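Local coordinates for putative amidohydrolase (Unidentified, PDB 3MKV), which probably acts as a zinc-dependent prolidase of the amidohydrolase superfamily, hydrolysing dipeptides that carry proline at the C-terminal end, at residues Gln366-Arg371 with Gly375-Val380; Val84-Arg89 with Val162-Leu167; Arg169-Val174 with Phe210-Asp215. All coordinates share one frame; numbering follows the deposited sequence.

Interaction 1: Gln366-Arg371 with Gly375-Val380; sequences QDKLGR and GAHADV
Lys368 and Ala376 bring the two loop backbones closest, CA to CA 4.3 Å, and there His377 N gives a nearly straight hydrogen bond (3.1 Å, 175°) to Lys368 O. The same carbonyl accepts a second one from the imidazole, His377 ND1 to Lys368 O at 3.1 Å, so one residue grips one oxygen with its main chain and its ring. The two donors come from opposite faces of the carbonyl plane. With CG beside the backbone N (chi1 -72°), the ring is carried back to the carbonyl that its own amide holds; ND1 must bear a proton, and the oxygen lies at the ring edge. Leu369 adds tight packing: its CD2 sits 3.3 Å from His377 ND1, oblique to the ring, with Asp379 OD2 3.7 Å from that CD2. Asp379 itself is paired with Arg128. Ala376 CB packs against two carbonyls, 3.4 Å from Asp367 O and 3.6 Å from Arg371 O. A water donating to both Arg371 O and His377 O adds a further bridge between the segments. The LGR and GAHADV sequences are consistent with the stretch by which amidohydrolases pass from the last barrel helix to the C-terminal strands beside the barrel, here helix 348-362 and strand 380-383.

Interaction 2: Val84-Arg89 with Val162-Leu167; sequences VLVTLR and VRVGAL
Val86 and Val164 meet through single methyls, and this apolar pair is the heart of a small, wholly buried contact without any hydrogen bond between the segments. Val86 CG1 stands 3.7 Å from Val164 CG1, the two side chains lying alongside and running opposite ways. Both touching branches lie opposite their own backbone N (chi1 -179° for Val86, 168° for Val164), which extends them into the interface. The same Val86 methyl also rests on the loop backbone, CG1 to Gly165 CA 3.9 Å, where no side chain intervenes. Thr87 meets Val164 at about a right angle, its OG1 3.8 Å from Val164 CG1; this is a methyl contact only, and the hydroxyl's hydrogen bond goes to Asn83 O one helical turn back.

Polar ties flank the apolar patch. Asn83, at the start of the helix, accepts a bond from Val164 N through OD1, and so joins the helix to the loop that the valines pack together. The loop is itself folded as a type I turn from Arg163 to Ala166, closed by Ala166 N to Arg163 O at 3.2 Å. Arg163 binds Ala79 O and makes a salt bridge to Asp150 of a third subunit, while Thr87 packs on Val84 of a second subunit.

The arrangement is that of a TIM-barrel amidohydrolase in which helix 83-99, which comes after the metal ligands His65 and His67 in the chain, packs against the long loop between strands 135-137 and 168-170 close to subunit interfaces.

Interaction 3: Arg169-Val174 with Phe210-Asp215; sequences RVADGV and FGYSED
This is a partly buried contact between the lead-in segments of two barrel helices, 174-187 and 214-225, made by one polar meeting of side chain with backbone and one van der Waals touch of a valine methyl on helix backbone. From Ala171 to Val174 and from Tyr212 to Asp215 the two segments run in nearly the same direction, 19° apart. Tyr212 joins them: with CG beside the backbone N (chi1 -80°), its ring reaches across to the other segment, and OH comes to 2.9 Å from Ala171 O. That oxygen lies at the ring edge and in its plane, on the CE2 side, where Tyr212 CE2 is 3.2 Å from Ala171 O. Ala171 CB stays 4.0 Å from the Tyr212 OH. Farther along, Val174 CG2 rests on the first turn of the other helix, 3.9 Å from Asp215 O and 4.2 Å from Asp215 CB. Gly173 and Ser213 are the N-caps of these helices, and Glu216 relates them by accepting from Gly173 N and bonding to Ser213 OG. Asp172 OD1 makes a salt bridge with Arg182 of a fourth subunit. The chemistry is thus that of a phenol hydroxyl meeting a main-chain carbonyl edge-on, a polar tie of side chain to backbone, with no charge pairing between the two segments.

Interactions 2 and 3 follow one another on the chain, segment 162-167 leading, one residue on, into 169-174, yet their centres are 25 Å apart and they share no other touch. Both belong to the metal-bearing barrel: the side chain of Tyr212 lies about 13 Å from a zinc ion and the Gly165 position about 14 Å, so neither takes part in binding it. Interaction 1 lies on the other side of the chain's centre from interaction 3, centres 36 Å apart, and 31 Å from interaction 2. Interactions 2 and 3 also adjoin other subunits, whereas no other chain of the assembly touches the segments of interaction 1.

Interaction 1: Gln366-Arg371 with Gly375-Val380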
loop_
_atom_site.group_PDB
_atom_site.type_symbol
_atom_site.label_atom_id
_atom_site.label_comp_id
_atom_site.label_asym_id
_atom_site.label_seq_id
_atom_site.Cartn_x
_atom_site.Cartn_y
_atom_site.Cartn_z
ATOM N N GLN A 366 -6.028 39.184 27.565
ATOM C CA GLN A 366 -6.054 40.180 28.630
ATOM C C GLN A 366 -6.736 41.448 28.124
ATOM O O GLN A 366 -6.357 41.992 27.080
ATOM C CB GLN A 366 -4.656 40.496 29.169
ATOM C CG GLN A 366 -3.547 40.503 28.118
ATOM C CD GLN A 366 -2.859 39.147 27.972
ATOM O OE1 GLN A 366 -2.798 38.577 26.878
ATOM N NE2 GLN A 366 -2.339 38.626 29.082
ATOM N N ASP A 367 -7.757 41.891 28.860
ATOM C CA ASP A 367 -8.501 43.108 28.531
ATOM C C ASP A 367 -9.553 42.875 27.461
ATOM O O ASP A 367 -10.360 43.762 27.174
ATOM C CB ASP A 367 -7.554 44.225 28.089
ATOM C CG ASP A 367 -6.787 44.813 29.240
ATOM O OD1 ASP A 367 -5.596 44.470 29.398
ATOM O OD2 ASP A 367 -7.386 45.602 29.999
ATOM N N LYS A 368 -9.515 41.685 26.866
ATOM C CA LYS A 368 -10.505 41.283 25.876
ATOM C C LYS A 368 -11.572 40.358 26.476
ATOM O O LYS A 368 -12.699 40.315 25.992
ATOM C CB LYS A 368 -9.822 40.610 24.690
ATOM C CG LYS A 368 -9.461 41.548 23.553
ATOM C CD LYS A 368 -8.502 40.856 22.579
ATOM C CE LYS A 368 -8.891 41.092 21.116
ATOM N NZ LYS A 368 -9.993 40.181 20.655
ATOM N N LEU A 369 -11.205 39.617 27.521
ATOM C CA LEU A 369 -12.151 38.779 28.253
ATOM C C LEU A 369 -11.806 38.787 29.753
ATOM O O LEU A 369 -10.765 39.311 30.150
ATOM C CB LEU A 369 -12.137 37.336 27.722
ATOM C CG LEU A 369 -12.433 37.016 26.244
ATOM C CD1 LEU A 369 -12.126 35.552 25.944
ATOM C CD2 LEU A 369 -13.862 37.346 25.841
ATOM N N GLY A 370 -12.682 38.206 30.574
ATOM C CA GLY A 370 -12.460 38.080 32.009
ATOM C C GLY A 370 -12.537 39.366 32.816
ATOM O O GLY A 370 -12.356 39.350 34.035
ATOM N N ARG A 371 -12.802 40.481 32.138
ATOM C CA ARG A 371 -12.894 41.790 32.782
ATOM C C ARG A 371 -13.916 42.663 32.057
ATOM O O ARG A 371 -13.869 42.805 30.832
ATOM C CB ARG A 371 -11.533 42.495 32.749
ATOM C CG ARG A 371 -10.561 42.089 33.848
ATOM C CD ARG A 371 -10.483 43.124 34.972
ATOM N NE ARG A 371 -10.301 44.482 34.458
ATOM C CZ ARG A 371 -9.763 45.489 35.146
ATOM N NH1 ARG A 371 -9.327 45.302 36.385
ATOM N NH2 ARG A 371 -9.651 46.687 34.586
ATOM N N GLY A 375 -14.119 48.130 25.443
ATOM C CA GLY A 375 -13.409 47.516 24.329
ATOM C C GLY A 375 -13.387 46.004 24.427
ATOM O O GLY A 375 -13.028 45.327 23.463
ATOM N N ALA A 376 -13.772 45.482 25.596
ATOM C CA ALA A 376 -13.816 44.043 25.856
ATOM C C ALA A 376 -15.083 43.407 25.291
ATOM O O ALA A 376 -16.032 44.103 24.925
ATOM C CB ALA A 376 -13.722 43.771 27.366
ATOM N N HIS A 377 -15.105 42.083 25.226
ATOM C CA HIS A 377 -16.299 41.384 24.748
ATOM C C HIS A 377 -17.417 41.504 25.775
ATOM O O HIS A 377 -17.187 41.346 26.976
ATOM C CB HIS A 377 -16.006 39.909 24.449
ATOM C CG HIS A 377 -15.187 39.697 23.216
ATOM N ND1 HIS A 377 -13.827 39.471 23.253
ATOM C CD2 HIS A 377 -15.534 39.688 21.907
ATOM C CE1 HIS A 377 -13.372 39.334 22.021
ATOM N NE2 HIS A 377 -14.387 39.456 21.186
ATOM N N ALA A 378 -18.623 41.796 25.299
ATOM C CA ALA A 378 -19.773 41.890 26.182
ATOM C C ALA A 378 -20.230 40.488 26.554
ATOM O O ALA A 378 -21.308 40.036 26.152
ATOM C CB ALA A 378 -20.903 42.681 25.537
ATOM N N ASP A 379 -19.368 39.802 27.299
ATOM C CA ASP A 379 -19.707 38.549 27.957
ATOM C C ASP A 379 -19.965 38.910 29.405
ATOM O O ASP A 379 -19.028 39.181 30.161
ATOM C CB ASP A 379 -18.540 37.555 27.879
ATOM C CG ASP A 379 -18.182 37.159 26.447
ATOM O OD1 ASP A 379 -18.751 37.726 25.479
ATOM O OD2 ASP A 379 -17.321 36.266 26.293
ATOM N N VAL A 380 -21.237 38.948 29.786
ATOM C CA VAL A 380 -21.614 39.447 31.106
ATOM C C VAL A 380 -22.550 38.499 31.826
ATOM O O VAL A 380 -23.425 37.894 31.217
ATOM C CB VAL A 380 -22.322 40.824 31.010
ATOM C CG1 VAL A 380 -22.620 41.358 32.393
ATOM C CG2 VAL A 380 -21.473 41.809 30.234
HETATM O O HOH W 1 -15.729 39.023 30.351
HETATM O O HOH W 2 -14.914 40.829 28.735
#

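Interaction 2: Val84-Arg89 with Val162-Leu167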
loop_
_atom_site.group_PDB
_atom_site.type_symbol
_atom_site.label_atom_id
_atom_site.label_comp_id
_atom_site.label_asym_id
_atom_site.label_seq_id
_atom_site.Cartn_x
_atom_site.Cartn_y
_atom_site.Cartn_z
ATOM N N VAL A 84 -22.297 11.337 13.734
ATOM C CA VAL A 84 -23.578 12.015 13.874
ATOM C C VAL A 84 -24.019 12.042 15.332
ATOM O O VAL A 84 -24.346 13.099 15.859
ATOM C CB VAL A 84 -24.662 11.327 12.985
ATOM C CG1 VAL A 84 -26.083 11.803 13.347
ATOM C CG2 VAL A 84 -24.367 11.570 11.498
ATOM N N LEU A 85 -24.011 10.878 15.980
ATOM C CA LEU A 85 -24.468 10.754 17.360
ATOM C C LEU A 85 -23.611 11.572 18.300
ATOM O O LEU A 85 -24.109 12.260 19.185
ATOM C CB LEU A 85 -24.467 9.286 17.811
ATOM C CG LEU A 85 -25.437 8.360 17.067
ATOM C CD1 LEU A 85 -25.320 6.925 17.573
ATOM C CD2 LEU A 85 -26.883 8.854 17.140
ATOM N N VAL A 86 -22.306 11.476 18.117
ATOM C CA VAL A 86 -21.390 12.205 18.956
ATOM C C VAL A 86 -21.670 13.693 18.846
ATOM O O VAL A 86 -21.741 14.390 19.849
ATOM C CB VAL A 86 -19.942 11.905 18.569
ATOM C CG1 VAL A 86 -18.992 12.662 19.476
ATOM C CG2 VAL A 86 -19.683 10.407 18.664
ATOM N N THR A 87 -21.837 14.172 17.618
ATOM C CA THR A 87 -22.064 15.582 17.367
ATOM C C THR A 87 -23.349 16.042 18.042
ATOM O O THR A 87 -23.366 17.039 18.749
ATOM C CB THR A 87 -22.195 15.866 15.843
ATOM O OG1 THR A 87 -20.961 15.578 15.174
ATOM C CG2 THR A 87 -22.560 17.302 15.600
ATOM N N LEU A 88 -24.426 15.304 17.809
ATOM C CA LEU A 88 -25.724 15.592 18.403
ATOM C C LEU A 88 -25.692 15.504 19.931
ATOM O O LEU A 88 -26.320 16.306 20.624
ATOM C CB LEU A 88 -26.770 14.621 17.838
ATOM C CG LEU A 88 -27.677 15.032 16.671
ATOM C CD1 LEU A 88 -27.125 16.170 15.814
ATOM C CD2 LEU A 88 -28.029 13.812 15.834
ATOM N N ARG A 89 -24.957 14.535 20.464
ATOM C CA ARG A 89 -24.863 14.397 21.927
ATOM C C ARG A 89 -24.002 15.462 22.604
ATOM O O ARG A 89 -24.063 15.616 23.820
ATOM C CB ARG A 89 -24.391 13.002 22.331
ATOM C CG ARG A 89 -25.445 11.924 22.146
ATOM C CD ARG A 89 -25.444 10.991 23.343
ATOM N NE ARG A 89 -24.816 9.709 23.044
ATOM C CZ ARG A 89 -24.393 8.852 23.971
ATOM N NH1 ARG A 89 -23.840 7.696 23.611
ATOM N NH2 ARG A 89 -24.510 9.159 25.259
ATOM N N VAL A 162 -10.601 12.160 10.562
ATOM C CA VAL A 162 -10.770 12.246 12.003
ATOM C C VAL A 162 -12.172 11.783 12.443
ATOM O O VAL A 162 -13.184 12.098 11.803
ATOM C CB VAL A 162 -10.498 13.677 12.511
ATOM C CG1 VAL A 162 -9.661 14.441 11.495
ATOM C CG2 VAL A 162 -11.804 14.406 12.825
ATOM N N ARG A 163 -12.211 11.009 13.524
ATOM C CA ARG A 163 -13.467 10.628 14.147
ATOM C C ARG A 163 -13.843 11.758 15.077
ATOM O O ARG A 163 -12.989 12.303 15.770
ATOM C CB ARG A 163 -13.309 9.351 14.975
ATOM C CG ARG A 163 -12.706 8.157 14.246
ATOM C CD ARG A 163 -13.721 7.385 13.447
ATOM N NE ARG A 163 -14.961 7.185 14.176
ATOM C CZ ARG A 163 -16.140 7.008 13.594
ATOM N NH1 ARG A 163 -16.231 7.003 12.274
ATOM N NH2 ARG A 163 -17.226 6.841 14.332
ATOM N N VAL A 164 -15.120 12.106 15.105
ATOM C CA VAL A 164 -15.583 13.215 15.919
ATOM C C VAL A 164 -15.462 12.914 17.410
ATOM O O VAL A 164 -15.309 13.820 18.227
ATOM C CB VAL A 164 -17.035 13.559 15.576
ATOM C CG1 VAL A 164 -17.627 14.498 16.609
ATOM C CG2 VAL A 164 -17.111 14.149 14.166
ATOM N N GLY A 165 -15.519 11.633 17.758
ATOM C CA GLY A 165 -15.433 11.221 19.146
ATOM C C GLY A 165 -14.022 10.950 19.612
ATOM O O GLY A 165 -13.820 10.466 20.727
ATOM N N ALA A 166 -13.041 11.254 18.763
ATOM C CA ALA A 166 -11.626 11.092 19.123
ATOM C C ALA A 166 -11.076 12.320 19.834
ATOM O O ALA A 166 -11.025 13.410 19.259
ATOM C CB ALA A 166 -10.782 10.768 17.891
ATOM N N LEU A 167 -10.675 12.139 21.088
ATOM C CA LEU A 167 -10.050 13.212 21.868
ATOM C C LEU A 167 -8.563 13.419 21.502
ATOM O O LEU A 167 -8.011 14.516 21.668
ATOM C CB LEU A 167 -10.144 12.921 23.371
ATOM C CG LEU A 167 -11.463 12.743 24.136
ATOM C CD1 LEU A 167 -11.180 12.993 25.627
ATOM C CD2 LEU A 167 -12.602 13.634 23.658
#

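Interaction 3: Arg169-Val174 with Phe210-Asp215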
loop_
_atom_site.group_PDB
_atom_site.type_symbol
_atom_site.label_atom_id
_atom_site.label_comp_id
_atom_site.label_asym_id
_atom_site.label_seq_id
_atom_site.Cartn_x
_atom_site.Cartn_y
_atom_site.Cartn_z
ATOM N N ARG A 169 -4.851 11.660 19.084
ATOM C CA ARG A 169 -4.305 10.946 17.942
ATOM C C ARG A 169 -2.902 10.522 18.318
ATOM O O ARG A 169 -2.220 11.240 19.036
ATOM C CB ARG A 169 -4.234 11.858 16.726
ATOM C CG ARG A 169 -3.317 13.064 16.926
ATOM C CD ARG A 169 -3.329 13.974 15.707
ATOM N NE ARG A 169 -2.696 13.351 14.555
ATOM C CZ ARG A 169 -2.600 13.923 13.354
ATOM N NH1 ARG A 169 -3.107 15.129 13.143
ATOM N NH2 ARG A 169 -2.002 13.286 12.358
ATOM N N VAL A 170 -2.471 9.364 17.822
ATOM C CA VAL A 170 -1.129 8.867 18.100
ATOM C C VAL A 170 -0.109 9.380 17.101
ATOM O O VAL A 170 -0.392 9.505 15.910
ATOM C CB VAL A 170 -1.078 7.331 18.113
ATOM C CG1 VAL A 170 0.371 6.847 18.303
ATOM C CG2 VAL A 170 -1.988 6.793 19.208
ATOM N N ALA A 171 1.083 9.674 17.601
ATOM C CA ALA A 171 2.160 10.192 16.773
ATOM C C ALA A 171 3.491 10.009 17.514
ATOM O O ALA A 171 3.592 10.317 18.705
ATOM C CB ALA A 171 1.914 11.678 16.438
ATOM N N ASP A 172 4.500 9.501 16.809
ATOM C CA ASP A 172 5.804 9.247 17.415
ATOM C C ASP A 172 6.896 9.754 16.506
ATOM O O ASP A 172 6.853 9.567 15.289
ATOM C CB ASP A 172 6.015 7.752 17.652
ATOM C CG ASP A 172 4.943 7.141 18.529
ATOM O OD1 ASP A 172 5.043 7.225 19.776
ATOM O OD2 ASP A 172 4.002 6.556 17.965
ATOM N N GLY A 173 7.881 10.401 17.108
ATOM C CA GLY A 173 9.027 10.852 16.368
ATOM C C GLY A 173 8.819 12.259 15.890
ATOM O O GLY A 173 7.703 12.649 15.564
ATOM N N VAL A 174 9.919 13.005 15.840
ATOM C CA VAL A 174 9.907 14.421 15.498
ATOM C C VAL A 174 9.149 14.704 14.213
ATOM O O VAL A 174 8.400 15.680 14.126
ATOM C CB VAL A 174 11.340 14.971 15.410
ATOM C CG1 VAL A 174 11.330 16.382 14.965
ATOM C CG2 VAL A 174 12.009 14.866 16.770
ATOM N N PHE A 210 6.451 8.977 31.603
ATOM C CA PHE A 210 6.654 10.175 30.801
ATOM C C PHE A 210 5.910 10.069 29.478
ATOM O O PHE A 210 5.788 8.991 28.903
ATOM C CB PHE A 210 8.138 10.390 30.490
ATOM C CG PHE A 210 8.971 10.775 31.681
ATOM C CD1 PHE A 210 8.385 11.036 32.906
ATOM C CD2 PHE A 210 10.352 10.918 31.556
ATOM C CE1 PHE A 210 9.155 11.402 34.001
ATOM C CE2 PHE A 210 11.132 11.293 32.643
ATOM C CZ PHE A 210 10.529 11.531 33.872
ATOM N N GLY A 211 5.422 11.198 28.989
ATOM C CA GLY A 211 4.878 11.255 27.647
ATOM C C GLY A 211 5.828 11.993 26.726
ATOM O O GLY A 211 6.091 13.175 26.923
ATOM N N TYR A 212 6.352 11.292 25.725
ATOM C CA TYR A 212 7.228 11.901 24.723
ATOM C C TYR A 212 8.653 12.110 25.210
ATOM O O TYR A 212 8.908 12.266 26.403
ATOM C CB TYR A 212 6.652 13.242 24.215
ATOM C CG TYR A 212 5.567 13.076 23.167
ATOM C CD1 TYR A 212 4.323 13.698 23.303
ATOM C CD2 TYR A 212 5.777 12.273 22.063
ATOM C CE1 TYR A 212 3.335 13.538 22.358
ATOM C CE2 TYR A 212 4.793 12.104 21.107
ATOM C CZ TYR A 212 3.573 12.730 21.254
ATOM O OH TYR A 212 2.609 12.535 20.281
ATOM N N SER A 213 9.579 12.109 24.261
ATOM C CA SER A 213 10.947 12.536 24.499
ATOM C C SER A 213 11.001 14.058 24.469
ATOM O O SER A 213 10.091 14.703 23.952
ATOM C CB SER A 213 11.851 11.995 23.390
ATOM O OG SER A 213 11.537 12.592 22.138
ATOM N N GLU A 214 12.084 14.623 24.993
ATOM C CA GLU A 214 12.299 16.067 24.973
ATOM C C GLU A 214 12.489 16.637 23.563
ATOM O O GLU A 214 12.185 17.804 23.302
ATOM C CB GLU A 214 13.497 16.406 25.846
ATOM C CG GLU A 214 13.304 15.958 27.295
ATOM C CD GLU A 214 14.349 16.527 28.221
ATOM O OE1 GLU A 214 14.482 16.009 29.349
ATOM O OE2 GLU A 214 15.045 17.486 27.812
ATOM N N ASP A 215 13.002 15.806 22.662
ATOM C CA ASP A 215 13.115 16.160 21.259
ATOM C C ASP A 215 11.748 16.352 20.610
ATOM O O ASP A 215 11.561 17.263 19.797
ATOM C CB ASP A 215 13.868 15.064 20.505
ATOM C CG ASP A 215 15.376 15.153 20.682
ATOM O OD1 ASP A 215 15.928 16.274 20.626
ATOM O OD2 ASP A 215 16.009 14.090 20.863
#